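Local coordinates for putative OmpA family lipoprotein (Burkholderia cenocepacia, PDB 5LKW), which is probably the Pal component of the Tol-Pal system, helping maintain outer-membrane integrity and aiding membrane invagination at cell division, and here holds diaminopimelic acid, at residues F20-Y25 against L68-R72; M35-A39 against A79-V85; A73-R77 against M90-S94. All coordinates share one frame; numbering follows the deposited sequence.

Contact 1. Residues F20-Y25 against L68-R72; sequences FDFDSY and LGQKR. With API (2,6-diaminopimelic acid), chain C.
R72 presents a guanidinium edge to S24 O, which accepts from both NE (2.9 Å) and NH2 (3.1 Å), a side-on grip with the oxygen in the guanidinium plane. The outer nitrogens clasp one carboxylate of diaminopimelic acid: NH2 reaches OXT at 2.6 Å and NH1 reaches O at 3.0 Å. D23 N donates to the same OXT at 2.8 Å, so loop and helix meet on one ligand oxygen. L68 CD2 lies 3.5 Å above a guanidinium face and also packs on the carboxylate carbon.

Behind the polar end, R72 CG sits squarely over the F20 ring, 3.8 Å from its centroid, a CH-pi contact; the chain runs extended from CG to NE and slides past the ring. K71 CD makes a second CH-pi contact, 3.9 Å from the centroid of Y25. A type II turn from D21 to S24, closed by S24 N to D21 O, sets the D23 amide, while Y64 OH binds D23 OD1. N55 O takes another bond from R72 NH1.

All three guanidinium nitrogens thus donate, which fixes the group's rotation, and its positive charge probably compensates the ligand carboxylate in this OmpA-like peptidoglycan-binding domain.

Contact 2. Residues M35-A39 against A79-V85; sequences MQQHA and AMALLGV
H38 meets M80 through its stem: M80 SD rests 3.7 Å from H38 CB, and the imidazole itself leads away from 79-85, its ND1 bonded to L34 O and its NE2 weakly to L13 O. Q36 meets L83 mainly through its aliphatic part, CG to CD1 at 3.9 Å, the two side chains crossing at about a right angle; of its amide, NE2 comes near L83 CD2, at 4.1 Å. Aliphatic carbons and sulfur therefore carry the contact.

This is helix-helix packing in the OmpA-like domain, where helix 32-44 lies against the C-terminal end of helix 62-82 and the Schellman motif that closes it. In that motif G84, with positive phi, is the C-prime residue; G84 N bonds to A81 O and V85 N to M80 O. L83 already points to helix 32-44 where the helix ends, and the turn at G84 brings V85 in beside it on A39, whose small methyl lets the backbones approach closely.

M35 sits at the other end of the interface. Its CG lies 3.8 Å from A79 CB, and a bend at chi2 (-57°) brings SD to 4.0 Å from M80 CG, the two methionines crossing at about a right angle. M80 and V85 also touch L42 further along helix 32-44 and M90 on strand 90-96, so they join the two helices to the sheet.

No hydrogen bond crosses between the segments. L83 CD1 covers the backbone of M35, 3.6 Å from its O, an oxygen already bonded to A39 N within the helix. On A39, L83 CB and V85 CG2 both reach CB, while V85 CG2 comes still nearer to CA, at 3.6 Å.

Contact 3. Residues A73-R77 against M90-S94; sequences AEAVR and MEAVS
A73 and A92 meet methyl to methyl, their CB atoms 3.8 Å apart. Two small side chains here let the axes of 73-77 and 90-94 come within 7.6 Å, running nearly antiparallel at 161°. E74 CG adds to the cover of the A92 methyl from 4.0 Å. At the far end M90 CE lies 3.7 Å from R77 CG, the methionine bending at chi3 to lay its tip beside the arginine's aliphatic root; M80, V85 and V50 also touch M90.

The closest methyl-to-backbone approach is A73 CB to V93 O, 3.3 Å, and A73 leans on I52 of the neighbouring strand as well.

No hydrogen bond joins 73-77 to 90-94 directly; a water and the neighbouring Q70 make the polar links. R77 leaves the helix with CG anti to the backbone N (chi1 -178°), then turns at chi3, which carries the guanidinium across A92; NH1 is 4.0 Å from A92 CB. In the guanidinium plane a water accepts from R77 NH1 at 3.2 Å and from A92 N at 3.1 Å. Q70 NE2, one turn before E74 on the helix, hydrogen-bonds both E74 OE2 and A92 O.

The helix and strand belong to the beta-alpha-beta unit of 50-55, 62-82 and 90-96. E91 and V93 bond through their backbones to strand 50-55, whereas A92 lies on the outer edge of the sheet. There its N-H is met by water and its carbonyl by a glutamine, so the helix's side chains and one water satisfy an edge-strand residue that no further strand of this chain pairs with.

How the contacts relate
Helix 62-82 runs through all three contacts: its 68-72 part faces the ligand loop, 73-77 lies on strand 90-96, and its C-terminal end meets helix 32-44. Of the three contacts, only contact 1 touches diaminopimelic acid; the side chain of A73 in contact 3 is already about 13 Å from it. Contacts 1 and 3 have centres 11 Å apart and touch, Y25 O lying 3.2 Å from A75 CB. Contact 3 adjoins contact 2, centres 12 Å apart, through M90 SD against V85 CG1 at 3.7 Å. Contacts 1 and 2, centres 19 Å apart, do not touch, their nearest atoms being about 8 Å apart.

Contact 1. Residues F20-Y25 against L68-R72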
loop_
_atom_site.group_PDB
_atom_site.type_symbol
_atom_site.label_atom_id
_atom_site.label_comp_id
_atom_site.label_asym_id
_atom_site.label_seq_id
_atom_site.Cartn_x
_atom_site.Cartn_y
_atom_site.Cartn_z
ATOM N N PHE A 20 6.217 3.654 -5.344
ATOM C CA PHE A 20 6.645 2.878 -6.484
ATOM C C PHE A 20 7.301 3.759 -7.577
ATOM O O PHE A 20 6.963 4.937 -7.753
ATOM C CB PHE A 20 5.428 2.111 -7.101
ATOM C CG PHE A 20 4.827 1.079 -6.182
ATOM C CD1 PHE A 20 5.227 -0.271 -6.235
ATOM C CD2 PHE A 20 3.838 1.466 -5.261
ATOM C CE1 PHE A 20 4.618 -1.257 -5.314
ATOM C CE2 PHE A 20 3.258 0.575 -4.411
ATOM C CZ PHE A 20 3.679 -0.798 -4.389
ATOM N N ASP A 21 8.203 3.161 -8.345
ATOM C CA ASP A 21 8.731 3.809 -9.529
ATOM C C ASP A 21 7.695 3.891 -10.654
ATOM O O ASP A 21 6.662 3.208 -10.648
ATOM C CB ASP A 21 9.961 3.057 -10.032
ATOM C CG ASP A 21 11.136 3.285 -9.155
ATOM O OD1 ASP A 21 11.038 4.147 -8.242
ATOM O OD2 ASP A 21 12.128 2.607 -9.399
ATOM N N PHE A 22 8.014 4.721 -11.634
ATOM C CA PHE A 22 7.136 4.978 -12.734
ATOM C C PHE A 22 6.802 3.646 -13.383
ATOM O O PHE A 22 7.707 2.872 -13.708
ATOM C CB PHE A 22 7.873 5.941 -13.675
ATOM C CG PHE A 22 7.627 5.722 -15.125
ATOM C CD1 PHE A 22 6.640 6.454 -15.794
ATOM C CD2 PHE A 22 8.462 4.853 -15.863
ATOM C CE1 PHE A 22 6.438 6.280 -17.186
ATOM C CE2 PHE A 22 8.270 4.659 -17.225
ATOM C CZ PHE A 22 7.248 5.368 -17.895
ATOM N N ASP A 23 5.510 3.369 -13.538
ATOM C CA ASP A 23 5.089 2.179 -14.214
ATOM C C ASP A 23 5.497 0.893 -13.452
ATOM O O ASP A 23 5.396 -0.218 -13.976
ATOM C CB ASP A 23 5.716 2.189 -15.618
ATOM C CG ASP A 23 4.726 2.000 -16.706
ATOM O OD1 ASP A 23 3.515 1.753 -16.410
ATOM O OD2 ASP A 23 5.176 2.131 -17.880
ATOM N N SER A 24 5.910 1.003 -12.203
ATOM C CA SER A 24 6.284 -0.216 -11.511
ATOM C C SER A 24 5.323 -0.622 -10.402
ATOM O O SER A 24 4.738 0.219 -9.706
ATOM C CB SER A 24 7.725 -0.100 -11.015
ATOM O OG SER A 24 8.093 -1.113 -10.070
ATOM N N TYR A 25 5.149 -1.931 -10.258
ATOM C CA TYR A 25 4.606 -2.478 -9.027
ATOM C C TYR A 25 5.586 -3.261 -8.187
ATOM O O TYR A 25 5.129 -4.024 -7.350
ATOM C CB TYR A 25 3.315 -3.272 -9.263
ATOM C CG TYR A 25 3.455 -4.388 -10.268
ATOM C CD1 TYR A 25 3.781 -5.680 -9.866
ATOM C CD2 TYR A 25 3.249 -4.151 -11.618
ATOM C CE1 TYR A 25 3.933 -6.720 -10.803
ATOM C CE2 TYR A 25 3.387 -5.166 -12.553
ATOM C CZ TYR A 25 3.720 -6.459 -12.144
ATOM O OH TYR A 25 3.837 -7.464 -13.088
ATOM N N LEU A 68 -2.738 -1.180 -12.969
ATOM C CA LEU A 68 -1.507 -0.873 -12.254
ATOM C C LEU A 68 -1.751 -0.730 -10.723
ATOM O O LEU A 68 -1.060 -1.362 -9.882
ATOM C CB LEU A 68 -0.862 0.398 -12.862
ATOM C CG LEU A 68 0.410 0.890 -12.146
ATOM C CD1 LEU A 68 1.443 -0.250 -12.041
ATOM C CD2 LEU A 68 1.001 2.082 -12.912
ATOM N N GLY A 69 -2.716 0.084 -10.343
ATOM C CA GLY A 69 -3.045 0.191 -8.908
ATOM C C GLY A 69 -3.304 -1.179 -8.271
ATOM O O GLY A 69 -2.853 -1.429 -7.180
ATOM N N GLN A 70 -4.052 -2.059 -8.956
ATOM C CA GLN A 70 -4.337 -3.407 -8.437
ATOM C C GLN A 70 -3.063 -4.179 -8.177
ATOM O O GLN A 70 -2.874 -4.777 -7.096
ATOM C CB GLN A 70 -5.353 -4.189 -9.341
ATOM C CG GLN A 70 -5.856 -5.485 -8.714
ATOM C CD GLN A 70 -6.567 -5.320 -7.357
ATOM O OE1 GLN A 70 -7.341 -4.401 -7.153
ATOM N NE2 GLN A 70 -6.352 -6.278 -6.451
ATOM N N LYS A 71 -2.154 -4.133 -9.131
ATOM C CA LYS A 71 -0.909 -4.874 -9.033
ATOM C C LYS A 71 -0.035 -4.365 -7.878
ATOM O O LYS A 71 0.580 -5.148 -7.131
ATOM C CB LYS A 71 -0.186 -4.828 -10.380
ATOM C CG LYS A 71 -0.615 -5.974 -11.367
ATOM C CD LYS A 71 0.048 -5.783 -12.724
ATOM C CE LYS A 71 0.196 -7.134 -13.520
ATOM N NZ LYS A 71 -1.101 -7.883 -13.408
ATOM N N ARG A 72 -0.010 -3.050 -7.697
ATOM C CA ARG A 72 0.601 -2.420 -6.481
ATOM C C ARG A 72 -0.032 -2.936 -5.156
ATOM O O ARG A 72 0.665 -3.296 -4.206
ATOM C CB ARG A 72 0.480 -0.891 -6.602
ATOM C CG ARG A 72 1.327 -0.324 -7.754
ATOM C CD ARG A 72 1.343 1.196 -7.868
ATOM N NE ARG A 72 2.431 1.614 -8.770
ATOM C CZ ARG A 72 2.432 2.712 -9.537
ATOM N NH1 ARG A 72 1.425 3.597 -9.539
ATOM N NH2 ARG A 72 3.470 2.946 -10.303
HETATM C C API C . 2.239 5.112 -12.712
HETATM C CA API C . 1.827 5.388 -14.137
HETATM C C3 API C . 2.820 6.115 -15.044
HETATM C C4 API C . 2.183 6.268 -16.440
HETATM C C5 API C . 3.065 5.802 -17.613
HETATM C C6 API C . 2.352 5.793 -18.978
HETATM O O API C . 1.414 5.431 -11.867
HETATM O OXT API C . 3.317 4.588 -12.346
HETATM N N API C . 0.638 6.232 -14.042
#

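Contact 2. Residues M35-A39 against A79-V85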
loop_
_atom_site.group_PDB
_atom_site.type_symbol
_atom_site.label_atom_id
_atom_site.label_comp_id
_atom_site.label_asym_id
_atom_site.label_seq_id
_atom_site.Cartn_x
_atom_site.Cartn_y
_atom_site.Cartn_z
ATOM N N MET A 35 7.269 -4.023 6.025
ATOM C CA MET A 35 6.383 -5.173 5.780
ATOM C C MET A 35 6.399 -6.130 7.013
ATOM O O MET A 35 5.362 -6.696 7.408
ATOM C CB MET A 35 6.824 -5.964 4.524
ATOM C CG MET A 35 6.655 -5.291 3.089
ATOM S SD MET A 35 4.970 -4.797 2.730
ATOM C CE MET A 35 4.875 -3.230 3.642
ATOM N N GLN A 36 7.589 -6.298 7.592
ATOM C CA GLN A 36 7.812 -7.164 8.746
ATOM C C GLN A 36 7.111 -6.622 9.974
ATOM O O GLN A 36 6.449 -7.371 10.712
ATOM C CB GLN A 36 9.318 -7.336 8.968
ATOM C CG GLN A 36 9.932 -7.926 7.703
ATOM C CD GLN A 36 11.329 -8.470 7.839
ATOM O OE1 GLN A 36 12.313 -7.725 7.665
ATOM N NE2 GLN A 36 11.440 -9.797 8.069
ATOM N N GLN A 37 7.231 -5.310 10.177
ATOM C CA GLN A 37 6.522 -4.691 11.263
ATOM C C GLN A 37 5.024 -4.886 11.132
ATOM O O GLN A 37 4.371 -5.402 12.065
ATOM C CB GLN A 37 6.897 -3.221 11.400
ATOM C CG GLN A 37 7.994 -2.997 12.431
ATOM C CD GLN A 37 9.140 -2.137 11.918
ATOM O OE1 GLN A 37 9.174 -1.743 10.743
ATOM N NE2 GLN A 37 10.100 -1.848 12.801
ATOM N N HIS A 38 4.474 -4.489 9.991
ATOM C CA HIS A 38 3.039 -4.691 9.793
ATOM C C HIS A 38 2.585 -6.143 9.898
ATOM O O HIS A 38 1.575 -6.399 10.549
ATOM C CB HIS A 38 2.511 -3.974 8.554
ATOM C CG HIS A 38 2.363 -2.497 8.767
ATOM N ND1 HIS A 38 3.381 -1.600 8.505
ATOM C CD2 HIS A 38 1.342 -1.769 9.284
ATOM C CE1 HIS A 38 2.974 -0.379 8.809
ATOM N NE2 HIS A 38 1.747 -0.457 9.297
ATOM N N ALA A 39 3.344 -7.056 9.271
ATOM C CA ALA A 39 3.081 -8.499 9.326
ATOM C C ALA A 39 3.011 -9.014 10.776
ATOM O O ALA A 39 2.103 -9.770 11.118
ATOM C CB ALA A 39 4.120 -9.284 8.541
ATOM N N ALA A 79 3.778 -9.529 -0.297
ATOM C CA ALA A 79 4.907 -9.372 0.633
ATOM C C ALA A 79 4.508 -9.651 2.059
ATOM O O ALA A 79 5.314 -10.151 2.835
ATOM C CB ALA A 79 5.503 -7.947 0.554
ATOM N N MET A 80 3.284 -9.284 2.446
ATOM C CA MET A 80 2.850 -9.642 3.806
ATOM C C MET A 80 2.377 -11.099 3.904
ATOM O O MET A 80 2.663 -11.754 4.880
ATOM C CB MET A 80 1.842 -8.632 4.395
ATOM C CG MET A 80 2.468 -7.231 4.615
ATOM S SD MET A 80 1.537 -6.171 5.749
ATOM C CE MET A 80 0.001 -5.914 4.888
ATOM N N ALA A 81 1.714 -11.599 2.869
ATOM C CA ALA A 81 1.369 -13.034 2.728
ATOM C C ALA A 81 2.550 -13.929 2.986
ATOM O O ALA A 81 2.492 -14.836 3.821
ATOM C CB ALA A 81 0.817 -13.331 1.336
ATOM N N LEU A 82 3.629 -13.635 2.274
ATOM C CA LEU A 82 4.905 -14.315 2.421
ATOM C C LEU A 82 5.456 -14.290 3.824
ATOM O O LEU A 82 6.140 -15.238 4.227
ATOM C CB LEU A 82 5.943 -13.716 1.466
ATOM C CG LEU A 82 5.819 -14.460 0.154
ATOM C CD1 LEU A 82 6.636 -13.770 -0.940
ATOM C CD2 LEU A 82 6.266 -15.932 0.375
ATOM N N LEU A 83 5.155 -13.224 4.571
ATOM C CA LEU A 83 5.574 -13.167 5.976
ATOM C C LEU A 83 4.594 -13.865 6.915
ATOM O O LEU A 83 4.724 -13.777 8.118
ATOM C CB LEU A 83 5.878 -11.743 6.434
ATOM C CG LEU A 83 6.990 -11.053 5.640
ATOM C CD1 LEU A 83 6.942 -9.562 5.817
ATOM C CD2 LEU A 83 8.413 -11.582 5.989
ATOM N N GLY A 84 3.618 -14.556 6.351
ATOM C CA GLY A 84 2.662 -15.361 7.157
ATOM C C GLY A 84 1.378 -14.721 7.641
ATOM O O GLY A 84 0.690 -15.300 8.509
ATOM N N VAL A 85 1.031 -13.534 7.122
ATOM C CA VAL A 85 -0.275 -12.950 7.427
ATOM C C VAL A 85 -1.353 -13.769 6.714
ATOM O O VAL A 85 -1.162 -14.179 5.587
ATOM C CB VAL A 85 -0.388 -11.427 6.999
ATOM C CG1 VAL A 85 -1.773 -10.910 7.280
ATOM C CG2 VAL A 85 0.642 -10.568 7.719
#

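Contact 3. Residues A73-R77 against M90-S94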
loop_
_atom_site.group_PDB
_atom_site.type_symbol
_atom_site.label_atom_id
_atom_site.label_comp_id
_atom_site.label_asym_id
_atom_site.label_seq_id
_atom_site.Cartn_x
_atom_site.Cartn_y
_atom_site.Cartn_z
ATOM N N ALA A 73 -1.348 -3.015 -5.083
ATOM C CA ALA A 73 -1.939 -3.448 -3.806
ATOM C C ALA A 73 -1.578 -4.942 -3.534
ATOM O O ALA A 73 -1.330 -5.353 -2.359
ATOM C CB ALA A 73 -3.453 -3.171 -3.779
ATOM N N GLU A 74 -1.458 -5.700 -4.617
ATOM C CA GLU A 74 -1.242 -7.154 -4.602
ATOM C C GLU A 74 0.194 -7.465 -4.265
ATOM O O GLU A 74 0.454 -8.353 -3.430
ATOM C CB GLU A 74 -1.673 -7.815 -5.921
ATOM C CG GLU A 74 -3.212 -7.879 -6.063
ATOM C CD GLU A 74 -3.719 -8.499 -7.381
ATOM O OE1 GLU A 74 -2.934 -8.622 -8.369
ATOM O OE2 GLU A 74 -4.937 -8.815 -7.412
ATOM N N ALA A 75 1.119 -6.696 -4.872
ATOM C CA ALA A 75 2.518 -6.683 -4.469
ATOM C C ALA A 75 2.738 -6.499 -2.935
ATOM O O ALA A 75 3.559 -7.188 -2.335
ATOM C CB ALA A 75 3.310 -5.651 -5.311
ATOM N N VAL A 76 1.999 -5.591 -2.291
ATOM C CA VAL A 76 2.105 -5.362 -0.844
ATOM C C VAL A 76 1.473 -6.544 -0.039
ATOM O O VAL A 76 2.063 -7.046 0.919
ATOM C CB VAL A 76 1.435 -4.023 -0.447
ATOM C CG1 VAL A 76 1.382 -3.862 1.076
ATOM C CG2 VAL A 76 2.131 -2.782 -1.154
ATOM N N ARG A 77 0.278 -6.929 -0.419
ATOM C CA ARG A 77 -0.430 -8.111 0.161
ATOM C C ARG A 77 0.463 -9.342 0.078
ATOM O O ARG A 77 0.717 -10.002 1.080
ATOM C CB ARG A 77 -1.794 -8.339 -0.538
ATOM C CG ARG A 77 -2.630 -9.547 0.051
ATOM C CD ARG A 77 -3.724 -10.019 -0.888
ATOM N NE ARG A 77 -3.069 -10.578 -2.069
ATOM C CZ ARG A 77 -3.610 -10.736 -3.274
ATOM N NH1 ARG A 77 -4.874 -10.395 -3.522
ATOM N NH2 ARG A 77 -2.851 -11.235 -4.247
ATOM N N MET A 90 -6.546 -9.390 4.961
ATOM C CA MET A 90 -5.990 -8.493 3.946
ATOM C C MET A 90 -6.911 -8.448 2.760
ATOM O O MET A 90 -7.359 -9.497 2.276
ATOM C CB MET A 90 -4.624 -9.018 3.489
ATOM C CG MET A 90 -3.551 -8.848 4.554
ATOM S SD MET A 90 -1.946 -9.266 3.936
ATOM C CE MET A 90 -2.243 -11.013 3.442
ATOM N N GLU A 91 -7.173 -7.242 2.275
ATOM C CA GLU A 91 -7.929 -7.083 1.036
ATOM C C GLU A 91 -7.158 -6.104 0.122
ATOM O O GLU A 91 -6.841 -4.994 0.563
ATOM C CB GLU A 91 -9.341 -6.582 1.335
ATOM C CG GLU A 91 -10.272 -6.611 0.089
ATOM C CD GLU A 91 -11.646 -6.017 0.411
ATOM O OE1 GLU A 91 -11.915 -5.844 1.615
ATOM O OE2 GLU A 91 -12.435 -5.720 -0.503
ATOM N N ALA A 92 -6.795 -6.545 -1.094
ATOM C CA ALA A 92 -6.055 -5.672 -2.054
ATOM C C ALA A 92 -7.081 -5.048 -2.993
ATOM O O ALA A 92 -7.790 -5.769 -3.689
ATOM C CB ALA A 92 -5.061 -6.470 -2.863
ATOM N N VAL A 93 -7.204 -3.726 -2.976
ATOM C CA VAL A 93 -8.037 -3.009 -3.967
ATOM C C VAL A 93 -7.269 -1.897 -4.722
ATOM O O VAL A 93 -6.200 -1.442 -4.279
ATOM C CB VAL A 93 -9.272 -2.386 -3.312
ATOM C CG1 VAL A 93 -10.171 -3.482 -2.783
ATOM C CG2 VAL A 93 -8.857 -1.378 -2.191
ATOM N N SER A 94 -7.834 -1.443 -5.828
ATOM C CA SER A 94 -7.253 -0.339 -6.625
ATOM C C SER A 94 -8.177 0.888 -6.723
ATOM O O SER A 94 -9.345 0.741 -7.115
ATOM C CB SER A 94 -7.015 -0.778 -8.059
ATOM O OG SER A 94 -6.249 0.234 -8.766
HETATM O O HOH W 1 -7.166 -9.549 -1.531
#